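Side-chain contacts in epsin-2 (PDB 6ENR), which binds membranes enriched in phosphatidylinositol 4,5- or 3,5-bisphosphate and is required for endocytosis and actin localization, this chain being its ENTH domain: residues A[62-67]-A[99-104]; A[53-58]-A[81-86]; A[44-49]-A[89-94]. All coordinates share one frame; numbering follows the deposited sequence.

Overall arrangement
The three contacts lie within one all-helical ENTH domain, two of them sharing helix 49-63. Contacts 1 and 2 both draw on that helix, their centres about 14 Å apart, with helix 99-105 facing its C-terminal end and helix 70-86 its middle. Contacts 2 and 3 are close neighbours, their centres about 6 Å apart: Leu83 CB of contact 2 lies 3.9 Å from Cys91 SG of contact 3, and Met56 CE lies 3.5 Å from Trp94 CE3. The same tryptophan reaches contact 1, about 19 Å from contact 3 between centres, where its CH2 is 4.0 Å from Leu63 CD1. Trp94, on a segment of contact 3, thus packs on a residue of each of the other two contacts.

Contact 1. Residues A[62-67]-A[99-104]; sequences RLNDKG and FYVIKT
Val101 meets 62-67 with both of its methyl groups, one for each of two consecutive residues. The apolar part is the contact of CG1 with Leu63, whose CB lies 3.7 Å away. It is the root of the leucine side chain that meets the valine, and the residue also packs on Ser76 and Leu80 of helix 70-86 and on Trp94 of helix 89-97. A branched aliphatic residue suits this buried place, where several helices converge on one side chain. Val101 CG1 stands anti to the backbone N (chi1 168°), which puts CG2 beside that nitrogen and turns the two methyls to different partners.

Here the last turn of helix 49-63 runs out into a loop, opposite the short helix 99-105, in the all-helical fold of the ENTH domain. The approach is close, with the CA atoms of Asn64 and Val101 7.0 Å apart, as a compact beta-branched side chain permits.

The other touch sets a polar group against a methyl. The amide of Asn64 crosses the valine at about a right angle, its ND2 4.0 Å from Val101 CG2. ND2 is hydrogen-bonded to Asp60 O of helix 49-63, so the amide lies against the methyl with a polar partner already in hand. Asparagine is apt just past a helix, where its short amide can fold back to a carbonyl of the last turn.

Polar bonding on the other segment is local. Thr104 OG1 donates to Val101 O at 2.8 Å, tilted 30° from the carbonyl plane, a turn back along the helix.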
loop_
_atom_site.group_PDB
_atom_site.type_symbol
_atom_site.label_atom_id
_atom_site.label_comp_id
_atom_site.label_asym_id
_atom_site.label_seq_id
_atom_site.Cartn_x
_atom_site.Cartn_y
_atom_site.Cartn_z
ATOM N N ARG A 62 -4.562 -3.654 7.340
ATOM C CA ARG A 62 -3.341 -4.317 7.101
ATOM C C ARG A 62 -2.110 -3.495 7.310
ATOM O O ARG A 62 -1.093 -4.033 7.789
ATOM C CB ARG A 62 -3.413 -5.017 5.717
ATOM C CG ARG A 62 -4.239 -6.245 5.916
ATOM C CD ARG A 62 -4.436 -7.260 4.852
ATOM N NE ARG A 62 -5.340 -8.303 5.356
ATOM C CZ ARG A 62 -5.716 -9.378 4.679
ATOM N NH1 ARG A 62 -5.274 -9.608 3.440
ATOM N NH2 ARG A 62 -6.548 -10.241 5.246
ATOM N N LEU A 63 -2.182 -2.197 7.033
ATOM C CA LEU A 63 -1.029 -1.326 7.354
ATOM C C LEU A 63 -0.796 -1.183 8.844
ATOM O O LEU A 63 0.278 -0.793 9.260
ATOM C CB LEU A 63 -1.205 0.039 6.748
ATOM C CG LEU A 63 -1.070 0.077 5.225
ATOM C CD1 LEU A 63 -1.622 1.374 4.689
ATOM C CD2 LEU A 63 0.357 -0.025 4.743
ATOM N N ASN A 64 -1.846 -1.394 9.630
ATOM C CA ASN A 64 -1.768 -1.297 11.059
ATOM C C ASN A 64 -1.326 -2.590 11.726
ATOM O O ASN A 64 -1.262 -2.648 12.983
ATOM C CB ASN A 64 -3.106 -0.781 11.633
ATOM C CG ASN A 64 -3.248 0.723 11.517
ATOM O OD1 ASN A 64 -2.615 1.439 12.290
ATOM N ND2 ASN A 64 -3.955 1.221 10.478
ATOM N N ASP A 65 -0.975 -3.631 10.943
ATOM C CA ASP A 65 -0.561 -4.879 11.556
ATOM C C ASP A 65 0.922 -4.859 11.995
ATOM O O ASP A 65 1.668 -3.937 11.723
ATOM C CB ASP A 65 -0.818 -6.058 10.637
ATOM C CG ASP A 65 -1.616 -7.112 11.295
ATOM O OD1 ASP A 65 -1.185 -7.622 12.383
ATOM O OD2 ASP A 65 -2.657 -7.416 10.719
ATOM N N LYS A 66 1.302 -5.833 12.792
ATOM C CA LYS A 66 2.659 -5.843 13.381
ATOM C C LYS A 66 3.226 -7.232 13.496
ATOM O O LYS A 66 2.533 -8.223 13.163
ATOM C CB LYS A 66 2.664 -5.147 14.756
ATOM C CG LYS A 66 1.301 -4.977 15.417
ATOM C CD LYS A 66 1.400 -3.989 16.567
ATOM C CE LYS A 66 1.297 -2.536 16.120
ATOM N NZ LYS A 66 1.232 -1.657 17.330
ATOM N N GLY A 67 4.485 -7.286 13.945
ATOM C CA GLY A 67 5.161 -8.557 14.308
ATOM C C GLY A 67 5.025 -9.675 13.276
ATOM O O GLY A 67 5.410 -9.470 12.122
ATOM N N PHE A 99 -1.382 10.031 7.204
ATOM C CA PHE A 99 0.037 10.088 6.969
ATOM C C PHE A 99 0.816 9.461 8.123
ATOM O O PHE A 99 1.845 8.869 7.908
ATOM C CB PHE A 99 0.490 11.524 6.788
ATOM C CG PHE A 99 1.501 11.768 5.703
ATOM C CD1 PHE A 99 2.304 10.777 5.180
ATOM C CD2 PHE A 99 1.723 13.097 5.271
ATOM C CE1 PHE A 99 3.232 11.068 4.176
ATOM C CE2 PHE A 99 2.640 13.373 4.266
ATOM C CZ PHE A 99 3.429 12.356 3.754
ATOM N N TYR A 100 0.272 9.571 9.339
ATOM C CA TYR A 100 0.868 9.000 10.535
ATOM C C TYR A 100 1.133 7.504 10.381
ATOM O O TYR A 100 2.208 7.066 10.680
ATOM C CB TYR A 100 -0.010 9.292 11.798
ATOM C CG TYR A 100 -1.428 8.673 11.722
ATOM C CD1 TYR A 100 -1.712 7.441 12.363
ATOM C CD2 TYR A 100 -2.478 9.272 10.965
ATOM C CE1 TYR A 100 -2.966 6.845 12.268
ATOM C CE2 TYR A 100 -3.740 8.661 10.867
ATOM C CZ TYR A 100 -3.990 7.454 11.516
ATOM O OH TYR A 100 -5.240 6.837 11.419
ATOM N N VAL A 101 0.152 6.755 9.907
ATOM C CA VAL A 101 0.277 5.308 9.725
ATOM C C VAL A 101 1.503 5.058 8.834
ATOM O O VAL A 101 2.365 4.248 9.152
ATOM C CB VAL A 101 -0.951 4.738 8.978
ATOM C CG1 VAL A 101 -0.702 3.301 8.522
ATOM C CG2 VAL A 101 -2.208 4.782 9.838
ATOM N N ILE A 102 1.597 5.777 7.740
ATOM C CA ILE A 102 2.712 5.562 6.835
ATOM C C ILE A 102 4.038 5.956 7.457
ATOM O O ILE A 102 5.023 5.236 7.378
ATOM C CB ILE A 102 2.512 6.244 5.469
ATOM C CG1 ILE A 102 1.168 5.828 4.835
ATOM C CG2 ILE A 102 3.606 5.806 4.506
ATOM C CD1 ILE A 102 0.711 6.803 3.784
ATOM N N LYS A 103 4.079 7.090 8.103
ATOM C CA LYS A 103 5.310 7.497 8.719
ATOM C C LYS A 103 5.777 6.552 9.852
ATOM O O LYS A 103 6.914 6.295 9.942
ATOM C CB LYS A 103 5.206 8.941 9.207
ATOM C CG LYS A 103 5.187 9.914 8.048
ATOM C CD LYS A 103 4.958 11.295 8.606
ATOM C CE LYS A 103 4.938 12.416 7.555
ATOM N NZ LYS A 103 4.400 13.676 8.201
ATOM N N THR A 104 4.909 6.018 10.662
ATOM C CA THR A 104 5.340 5.028 11.686
ATOM C C THR A 104 6.064 3.825 11.002
ATOM O O THR A 104 6.959 3.196 11.560
ATOM C CB THR A 104 4.160 4.552 12.583
ATOM O OG1 THR A 104 3.220 3.829 11.811
ATOM C CG2 THR A 104 3.433 5.623 13.318
#

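Contact 2. Residues A[53-58]-A[81-86]; sequences FEIMDM and DYLVRF
Leu83 brings a single methyl, CD1, to two consecutive residues of helix 49-63. That carbon is 4.1 Å from Ile55 CG2 and also 4.1 Å from Met56 SD. The leucine's CG lies beside its backbone N (chi1 -69°) and its chain then extends, with chi2 at 178°, carrying CD1 outward across the gap. Ile55 answers with its short branch: CG2 is anti to the backbone N, and the two side chains meet at a slant. Its longer CG1 arm is turned beside the nitrogen, and the residue also touches Leu42 of helix 36-45 and Thr19 and Val23 of helix 19-26.

These are neighbouring helices in the superhelical array of the ENTH domain, 49-63 and 70-86, whose backbones stay well apart here: the nearest CA atoms, of Met56 and Leu83, are 10.3 Å from each other. Long side chains therefore have to span the interface.

Met56 does this with a folded chain, bent at both chi2 (-39°) and chi3, so that the sulfur comes closer to Leu83 than the direction of its CB alone would suggest. It runs past the leucine in the opposite sense. Methionine suits such a place, since its flexible thioether can fold to follow the surface between helices 70-86 and 89-97.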
loop_
_atom_site.group_PDB
_atom_site.type_symbol
_atom_site.label_atom_id
_atom_site.label_comp_id
_atom_site.label_asym_id
_atom_site.label_seq_id
_atom_site.Cartn_x
_atom_site.Cartn_y
_atom_site.Cartn_z
ATOM N N PHE A 53 -13.764 2.679 -1.004
ATOM C CA PHE A 53 -14.019 2.437 0.405
ATOM C C PHE A 53 -13.535 1.063 0.855
ATOM O O PHE A 53 -12.915 0.872 1.950
ATOM C CB PHE A 53 -15.524 2.557 0.725
ATOM C CG PHE A 53 -15.867 2.119 2.139
ATOM C CD1 PHE A 53 -15.707 2.990 3.193
ATOM C CD2 PHE A 53 -16.183 0.785 2.403
ATOM C CE1 PHE A 53 -16.052 2.589 4.491
ATOM C CE2 PHE A 53 -16.462 0.353 3.709
ATOM C CZ PHE A 53 -16.373 1.255 4.744
ATOM N N GLU A 54 -13.852 0.074 0.058
ATOM C CA GLU A 54 -13.464 -1.271 0.386
ATOM C C GLU A 54 -11.958 -1.501 0.361
ATOM O O GLU A 54 -11.383 -2.113 1.297
ATOM C CB GLU A 54 -14.171 -2.347 -0.473
ATOM C CG GLU A 54 -13.717 -3.730 -0.007
ATOM C CD GLU A 54 -13.927 -3.933 1.506
ATOM O OE1 GLU A 54 -15.073 -3.583 1.919
ATOM O OE2 GLU A 54 -12.958 -4.364 2.269
ATOM N N ILE A 55 -11.329 -0.971 -0.665
ATOM C CA ILE A 55 -9.912 -1.158 -0.831
ATOM C C ILE A 55 -9.159 -0.529 0.347
ATOM O O ILE A 55 -8.314 -1.198 0.979
ATOM C CB ILE A 55 -9.430 -0.558 -2.167
ATOM C CG1 ILE A 55 -10.010 -1.402 -3.332
ATOM C CG2 ILE A 55 -7.927 -0.615 -2.246
ATOM C CD1 ILE A 55 -9.918 -0.725 -4.651
ATOM N N MET A 56 -9.463 0.730 0.612
ATOM C CA MET A 56 -8.769 1.527 1.658
ATOM C C MET A 56 -9.096 1.017 3.032
ATOM O O MET A 56 -8.254 1.063 3.922
ATOM C CB MET A 56 -9.080 3.012 1.469
ATOM C CG MET A 56 -8.721 3.671 0.129
ATOM S SD MET A 56 -7.125 3.148 -0.657
ATOM C CE MET A 56 -5.972 4.076 0.316
ATOM N N ASP A 57 -10.306 0.461 3.233
ATOM C CA ASP A 57 -10.659 -0.160 4.515
ATOM C C ASP A 57 -9.701 -1.306 4.843
ATOM O O ASP A 57 -9.173 -1.420 6.004
ATOM C CB ASP A 57 -12.079 -0.660 4.514
ATOM C CG ASP A 57 -12.603 -0.988 5.913
ATOM O OD1 ASP A 57 -12.537 -0.149 6.840
ATOM O OD2 ASP A 57 -13.121 -2.058 6.041
ATOM N N MET A 58 -9.504 -2.179 3.866
ATOM C CA MET A 58 -8.616 -3.304 4.038
ATOM C C MET A 58 -7.177 -2.896 4.151
ATOM O O MET A 58 -6.396 -3.488 4.957
ATOM C CB MET A 58 -8.738 -4.301 2.874
ATOM C CG MET A 58 -7.847 -5.543 3.019
ATOM S SD MET A 58 -8.018 -6.413 4.603
ATOM C CE MET A 58 -9.756 -6.839 4.403
ATOM N N ASP A 81 1.717 2.140 -2.795
ATOM C CA ASP A 81 2.708 2.706 -3.653
ATOM C C ASP A 81 2.183 2.735 -5.093
ATOM O O ASP A 81 2.382 3.736 -5.792
ATOM C CB ASP A 81 4.018 1.867 -3.590
ATOM C CG ASP A 81 5.273 2.665 -3.940
ATOM O OD1 ASP A 81 5.322 3.860 -3.631
ATOM O OD2 ASP A 81 6.245 2.099 -4.486
ATOM N N TYR A 82 1.508 1.668 -5.536
ATOM C CA TYR A 82 0.946 1.583 -6.879
ATOM C C TYR A 82 -0.250 2.536 -7.017
ATOM O O TYR A 82 -0.326 3.306 -7.945
ATOM C CB TYR A 82 0.534 0.139 -7.222
ATOM C CG TYR A 82 0.230 -0.069 -8.670
ATOM C CD1 TYR A 82 1.254 -0.435 -9.568
ATOM C CD2 TYR A 82 -1.046 0.074 -9.163
ATOM C CE1 TYR A 82 0.986 -0.641 -10.936
ATOM C CE2 TYR A 82 -1.307 -0.070 -10.504
ATOM C CZ TYR A 82 -0.253 -0.436 -11.380
ATOM O OH TYR A 82 -0.527 -0.565 -12.670
ATOM N N LEU A 83 -1.154 2.532 -6.035
ATOM C CA LEU A 83 -2.330 3.383 -6.114
ATOM C C LEU A 83 -2.008 4.870 -6.167
ATOM O O LEU A 83 -2.702 5.664 -6.830
ATOM C CB LEU A 83 -3.266 3.061 -4.949
ATOM C CG LEU A 83 -3.959 1.723 -4.954
ATOM C CD1 LEU A 83 -4.786 1.606 -3.696
ATOM C CD2 LEU A 83 -4.773 1.451 -6.202
ATOM N N VAL A 84 -1.036 5.314 -5.405
ATOM C CA VAL A 84 -0.729 6.746 -5.430
ATOM C C VAL A 84 -0.250 7.259 -6.786
ATOM O O VAL A 84 -0.434 8.438 -7.108
ATOM C CB VAL A 84 0.234 7.170 -4.322
ATOM C CG1 VAL A 84 -0.342 6.883 -2.951
ATOM C CG2 VAL A 84 1.612 6.682 -4.555
ATOM N N ARG A 85 0.292 6.362 -7.605
ATOM C CA ARG A 85 0.638 6.708 -9.018
ATOM C C ARG A 85 -0.407 6.416 -10.039
ATOM O O ARG A 85 -0.691 7.271 -10.902
ATOM C CB ARG A 85 1.877 5.922 -9.402
ATOM C CG ARG A 85 2.996 6.051 -8.469
ATOM C CD ARG A 85 4.025 4.952 -8.736
ATOM N NE ARG A 85 5.350 5.340 -8.290
ATOM C CZ ARG A 85 5.771 5.351 -7.039
ATOM N NH1 ARG A 85 4.982 4.954 -6.054
ATOM N NH2 ARG A 85 7.011 5.766 -6.762
ATOM N N PHE A 86 -1.096 5.265 -9.913
ATOM C CA PHE A 86 -2.035 4.796 -10.943
ATOM C C PHE A 86 -3.514 4.807 -10.590
ATOM O O PHE A 86 -4.346 4.676 -11.506
ATOM C CB PHE A 86 -1.644 3.401 -11.360
ATOM C CG PHE A 86 -0.257 3.365 -11.936
ATOM C CD1 PHE A 86 -0.004 3.942 -13.166
ATOM C CD2 PHE A 86 0.780 2.887 -11.187
ATOM C CE1 PHE A 86 1.304 4.022 -13.625
ATOM C CE2 PHE A 86 2.065 2.922 -11.646
ATOM C CZ PHE A 86 2.331 3.486 -12.865
#

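Contact 3. Residues A[44-49]-A[89-94]; sequences QRSYDS and ENCVLW
Ser46 and Cys91 form the buried part of this contact, where the turn after helix 36-45 meets helix 89-97. The sulfur of Cys91 lies 3.8 Å from Ser46 CB, and somewhat farther, 4.0 Å, from Ser46 OG. Both residues are small, which allows their CA atoms to come within 7.6 Å. The serine hydroxyl has its own hydrogen bonds, to Ala43 O, one turn back, and to Ser88 N, just before 89-94. With chi1 at 73°, OG sits between the backbone N and the carbonyl carbon, and from there a buried hydroxyl serves two backbone groups. The weakly polar SG is placed beside its own backbone N, and Cys91 also packs on Phe52 of helix 49-63.

At the exposed margin, Tyr47 and Glu89 cross at about a right angle, with ring and carboxylate planes 81° apart. Glu89 OE1 approaches Tyr47 CE1 obliquely at 3.9 Å, a van der Waals touch of a carboxylate oxygen on a ring carbon. The glutamate chain bends at chi2 (67°) to bring it there; its other oxygen, OE2, has a long, weak ion pair with Arg143. Tyrosine fits because its ring spans the gap while its OH reaches Phe86 O, at the end of helix 70-86.

A water adds a bridge between the segments, donating to Ser46 O and to Asn90 OD1, each at 2.9 Å. Residues 45-48 form a type I beta turn, and Asp48 OD2, at the N-cap of helix 49-63, accepts from Asp51 N. The arrangement is thus a type I turn linking helices 36-45 and 49-63, ended by the Asp48 N-cap and packed against helix 89-97 of the ENTH superhelix.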
loop_
_atom_site.group_PDB
_atom_site.type_symbol
_atom_site.label_atom_id
_atom_site.label_comp_id
_atom_site.label_asym_id
_atom_site.label_seq_id
_atom_site.Cartn_x
_atom_site.Cartn_y
_atom_site.Cartn_z
ATOM N N GLN A 44 -7.750 0.510 -11.172
ATOM C CA GLN A 44 -8.954 0.860 -11.896
ATOM C C GLN A 44 -10.205 1.013 -11.032
ATOM O O GLN A 44 -11.039 1.931 -11.198
ATOM C CB GLN A 44 -9.241 -0.135 -12.967
ATOM C CG GLN A 44 -8.254 -0.105 -14.129
ATOM C CD GLN A 44 -7.601 1.244 -14.489
ATOM O OE1 GLN A 44 -8.274 2.266 -14.836
ATOM N NE2 GLN A 44 -6.253 1.242 -14.469
ATOM N N ARG A 45 -10.321 0.111 -10.107
ATOM C CA ARG A 45 -11.475 0.104 -9.206
ATOM C C ARG A 45 -11.494 1.258 -8.235
ATOM O O ARG A 45 -12.574 1.681 -7.743
ATOM C CB ARG A 45 -11.527 -1.214 -8.482
ATOM C CG ARG A 45 -11.772 -2.388 -9.407
ATOM C CD ARG A 45 -12.013 -3.617 -8.604
ATOM N NE ARG A 45 -11.808 -4.874 -9.297
ATOM C CZ ARG A 45 -12.447 -6.028 -9.000
ATOM N NH1 ARG A 45 -13.349 -6.107 -8.029
ATOM N NH2 ARG A 45 -12.131 -7.130 -9.691
ATOM N N SER A 46 -10.301 1.797 -7.935
ATOM C CA SER A 46 -10.166 2.904 -7.008
ATOM C C SER A 46 -10.895 4.162 -7.466
ATOM O O SER A 46 -11.196 5.017 -6.648
ATOM C CB SER A 46 -8.671 3.191 -6.761
ATOM O OG SER A 46 -8.073 3.809 -7.893
ATOM N N TYR A 47 -11.238 4.248 -8.772
ATOM C CA TYR A 47 -12.031 5.345 -9.328
ATOM C C TYR A 47 -13.533 5.281 -9.015
ATOM O O TYR A 47 -14.253 6.272 -9.204
ATOM C CB TYR A 47 -11.827 5.402 -10.821
ATOM C CG TYR A 47 -10.432 5.865 -11.156
ATOM C CD1 TYR A 47 -10.126 7.226 -11.255
ATOM C CD2 TYR A 47 -9.388 4.946 -11.311
ATOM C CE1 TYR A 47 -8.814 7.659 -11.497
ATOM C CE2 TYR A 47 -8.086 5.379 -11.617
ATOM C CZ TYR A 47 -7.803 6.714 -11.683
ATOM O OH TYR A 47 -6.492 7.057 -11.976
ATOM N N ASP A 48 -13.967 4.176 -8.414
ATOM C CA ASP A 48 -15.345 4.014 -7.958
ATOM C C ASP A 48 -15.368 4.188 -6.466
ATOM O O ASP A 48 -14.631 3.554 -5.763
ATOM C CB ASP A 48 -15.831 2.632 -8.376
ATOM C CG ASP A 48 -17.271 2.292 -7.882
ATOM O OD1 ASP A 48 -18.211 2.234 -8.658
ATOM O OD2 ASP A 48 -17.446 2.027 -6.702
ATOM N N SER A 49 -16.276 5.006 -5.979
ATOM C CA SER A 49 -16.229 5.423 -4.591
ATOM C C SER A 49 -16.492 4.246 -3.600
ATOM O O SER A 49 -15.923 4.208 -2.527
ATOM C CB SER A 49 -17.186 6.626 -4.399
ATOM O OG SER A 49 -18.474 6.172 -4.681
ATOM N N GLU A 89 -7.098 9.979 -7.435
ATOM C CA GLU A 89 -6.474 11.059 -6.671
ATOM C C GLU A 89 -6.886 10.907 -5.234
ATOM O O GLU A 89 -6.180 11.316 -4.334
ATOM C CB GLU A 89 -6.935 12.426 -7.203
ATOM C CG GLU A 89 -6.726 12.690 -8.682
ATOM C CD GLU A 89 -7.556 11.844 -9.726
ATOM O OE1 GLU A 89 -8.504 10.987 -9.421
ATOM O OE2 GLU A 89 -7.259 12.078 -10.939
ATOM N N ASN A 90 -8.060 10.312 -4.989
ATOM C CA ASN A 90 -8.477 10.017 -3.604
ATOM C C ASN A 90 -7.537 9.107 -2.816
ATOM O O ASN A 90 -7.475 9.226 -1.571
ATOM C CB ASN A 90 -9.902 9.452 -3.567
ATOM C CG ASN A 90 -10.946 10.391 -4.201
ATOM O OD1 ASN A 90 -11.896 9.927 -4.886
ATOM N ND2 ASN A 90 -10.810 11.683 -3.942
ATOM N N CYS A 91 -6.809 8.229 -3.505
ATOM C CA CYS A 91 -5.730 7.418 -2.866
ATOM C C CYS A 91 -4.591 8.221 -2.252
ATOM O O CYS A 91 -4.157 7.968 -1.107
ATOM C CB CYS A 91 -5.118 6.408 -3.844
ATOM S SG CYS A 91 -6.376 5.308 -4.565
ATOM N N VAL A 92 -4.290 9.281 -2.936
ATOM C CA VAL A 92 -3.331 10.250 -2.439
ATOM C C VAL A 92 -3.867 11.004 -1.244
ATOM O O VAL A 92 -3.178 11.127 -0.237
ATOM C CB VAL A 92 -2.883 11.239 -3.527
ATOM C CG1 VAL A 92 -1.730 12.056 -2.995
ATOM C CG2 VAL A 92 -2.432 10.530 -4.783
ATOM N N LEU A 93 -5.093 11.511 -1.356
ATOM C CA LEU A 93 -5.705 12.245 -0.270
ATOM C C LEU A 93 -5.826 11.405 0.940
ATOM O O LEU A 93 -5.591 11.897 2.060
ATOM C CB LEU A 93 -7.080 12.744 -0.675
ATOM C CG LEU A 93 -7.084 13.817 -1.731
ATOM C CD1 LEU A 93 -8.508 14.075 -2.195
ATOM C CD2 LEU A 93 -6.420 15.086 -1.125
ATOM N N TRP A 94 -6.210 10.106 0.753
ATOM C CA TRP A 94 -6.230 9.155 1.866
ATOM C C TRP A 94 -4.870 9.059 2.601
ATOM O O TRP A 94 -4.822 9.062 3.854
ATOM C CB TRP A 94 -6.744 7.748 1.424
ATOM C CG TRP A 94 -6.910 6.776 2.601
ATOM C CD1 TRP A 94 -8.082 6.476 3.289
ATOM C CD2 TRP A 94 -5.882 6.008 3.219
ATOM N NE1 TRP A 94 -7.807 5.608 4.326
ATOM C CE2 TRP A 94 -6.481 5.256 4.267
ATOM C CE3 TRP A 94 -4.497 5.806 2.941
ATOM C CZ2 TRP A 94 -5.737 4.398 5.088
ATOM C CZ3 TRP A 94 -3.755 4.954 3.776
ATOM C CH2 TRP A 94 -4.372 4.254 4.822
HETATM O O HOH W 1 -12.648 7.187 -5.356
#